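Local coordinates for leucine rich repeat and phosphatase domain containing protein (Entamoeba histolytica, PDB 3EMU) that probably acts as a dual specificity phosphatase, removing phosphate groups from phosphorylated proteins or other substrates, at residues V28-I31 / H32-I36. Numbering follows the deposited sequence. Where two conformers were deposited one is given.
Sequences VDYI and HNNNI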
loop_
_atom_site.group_PDB
_atom_site.type_symbol
_atom_site.label_atom_id
_atom_site.label_comp_id
_atom_site.label_asym_id
_atom_site.label_seq_id
_atom_site.Cartn_x
_atom_site.Cartn_y
_atom_site.Cartn_z
ATOM N N VAL A 28 14.914 -8.201 -8.185
ATOM C CA VAL A 28 15.474 -8.847 -7.008
ATOM C C VAL A 28 16.645 -8.112 -6.377
ATOM O O VAL A 28 16.856 -8.198 -5.164
ATOM C CB VAL A 28 15.871 -10.312 -7.296
ATOM C CG1 VAL A 28 14.625 -11.158 -7.402
ATOM C CG2 VAL A 28 16.694 -10.394 -8.598
ATOM N N ASP A 29 17.395 -7.380 -7.190
ATOM C CA ASP A 29 18.460 -6.581 -6.648
ATOM C C ASP A 29 17.905 -5.356 -5.884
ATOM O O ASP A 29 18.452 -4.965 -4.870
ATOM C CB ASP A 29 19.415 -6.131 -7.746
ATOM C CG ASP A 29 20.789 -5.788 -7.209
ATOM O OD1 ASP A 29 21.292 -6.552 -6.342
ATOM O OD2 ASP A 29 21.362 -4.758 -7.642
ATOM N N TYR A 30 16.869 -4.723 -6.420
ATOM C CA TYR A 30 16.190 -3.658 -5.711
ATOM C C TYR A 30 15.703 -4.135 -4.337
ATOM O O TYR A 30 15.856 -3.445 -3.348
ATOM C CB TYR A 30 14.988 -3.147 -6.516
ATOM C CG TYR A 30 14.220 -2.016 -5.845
ATOM C CD1 TYR A 30 14.416 -0.697 -6.223
ATOM C CD2 TYR A 30 13.324 -2.285 -4.828
ATOM C CE1 TYR A 30 13.723 0.325 -5.609
ATOM C CE2 TYR A 30 12.624 -1.274 -4.201
ATOM C CZ TYR A 30 12.822 0.022 -4.584
ATOM O OH TYR A 30 12.097 1.011 -3.971
ATOM N N ILE A 31 15.095 -5.314 -4.315
ATOM C CA ILE A 31 14.632 -5.925 -3.109
ATOM C C ILE A 31 15.810 -6.138 -2.144
ATOM O O ILE A 31 15.769 -5.727 -0.978
ATOM C CB ILE A 31 13.913 -7.251 -3.477
ATOM C CG1 ILE A 31 12.560 -6.932 -4.126
ATOM C CG2 ILE A 31 13.749 -8.184 -2.284
ATOM C CD1 ILE A 31 11.757 -8.176 -4.510
ATOM N N HIS A 32 16.881 -6.757 -2.634
ATOM C CA HIS A 32 18.077 -7.049 -1.826
ATOM C C HIS A 32 18.705 -5.779 -1.262
ATOM O O HIS A 32 19.033 -5.700 -0.104
ATOM C CB HIS A 32 19.130 -7.833 -2.648
ATOM C CG HIS A 32 20.429 -8.056 -1.923
ATOM N ND1 HIS A 32 21.502 -7.197 -2.033
ATOM C CD2 HIS A 32 20.818 -9.032 -1.066
ATOM C CE1 HIS A 32 22.495 -7.631 -1.272
ATOM N NE2 HIS A 32 22.107 -8.745 -0.677
ATOM N N ASN A 33 18.883 -4.785 -2.113
ATOM C CA ASN A 33 19.549 -3.556 -1.668
ATOM C C ASN A 33 18.718 -2.652 -0.727
ATOM O O ASN A 33 19.260 -1.767 -0.085
ATOM C CB ASN A 33 20.053 -2.727 -2.873
ATOM C CG ASN A 33 21.204 -3.415 -3.658
ATOM O OD1 ASN A 33 21.718 -4.490 -3.277
ATOM N ND2 ASN A 33 21.605 -2.783 -4.770
ATOM N N ASN A 34 17.405 -2.819 -0.700
ATOM C CA ASN A 34 16.543 -2.022 0.160
ATOM C C ASN A 34 16.052 -2.840 1.340
ATOM O O ASN A 34 15.096 -2.456 1.990
ATOM C CB ASN A 34 15.344 -1.524 -0.630
ATOM C CG ASN A 34 15.704 -0.418 -1.559
ATOM O OD1 ASN A 34 15.817 0.730 -1.129
ATOM N ND2 ASN A 34 15.892 -0.732 -2.845
ATOM N N ASN A 35 16.687 -3.991 1.550
ATOM C CA ASN A 35 16.401 -4.872 2.670
ATOM C C ASN A 35 14.947 -5.247 2.849
ATOM O O ASN A 35 14.456 -5.308 3.987
ATOM C CB ASN A 35 16.905 -4.251 3.983
ATOM C CG ASN A 35 18.372 -3.904 3.922
ATOM O OD1 ASN A 35 18.743 -2.732 3.751
ATOM N ND2 ASN A 35 19.228 -4.927 4.040
ATOM N N ILE A 36 14.271 -5.535 1.741
ATOM C CA ILE A 36 12.882 -5.893 1.786
ATOM C C ILE A 36 12.716 -7.368 2.123
ATOM O O ILE A 36 13.319 -8.243 1.506
ATOM C CB ILE A 36 12.208 -5.503 0.448
ATOM C CG1 ILE A 36 12.119 -3.972 0.340
ATOM C CG2 ILE A 36 10.866 -6.214 0.291
ATOM C CD1 ILE A 36 11.893 -3.437 -1.107
HETATM O O HOH W 1 23.402 -3.189 -7.385
#
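Tyr30 O, near the C-terminal end of helix 28-33, is gripped twice by Asn34: the side-chain ND2 donates a nearly straight bond of 2.8 Å to it, and the backbone N of Asn34 adds a weak one. The carbonyl oxygen lies close to the amide plane of Asn34, which fixes how that side chain is rotated. The same ND2 sits over the centre of the Tyr30 ring, 3.4 Å above its plane, with amide and ring inclined at 35°. In Tyr30, chi1 of -180° puts CG anti to the backbone N and beside the carbonyl carbon, which brings a ring face to ND2 of Asn34. At the ring edge, CE2 of Tyr30 meets CD1 of Ile36 at 3.8 Å, and Tyr30 OH is hydrogen-bonded to His18 of strand 17-21. Asn35, with positive phi, is the C-prime residue of a Schellman motif where the chain passes from helix 28-33 into strand 36-42: Ile36 N bonds to Ile31 O at 3.1 Å, while Asn35 N to His32 O is weak. On the outer side, one water accepts a hydrogen bond from Asn33 ND2 and donates one to Asp29 OD2 (2.6 Å), bridging two successive turns. One side-chain amide thus serves a carbonyl in the last turn and an aromatic face; neither of its N-H bonds points straight into the ring, so the gain there is probably a weak amide-pi stacking attraction.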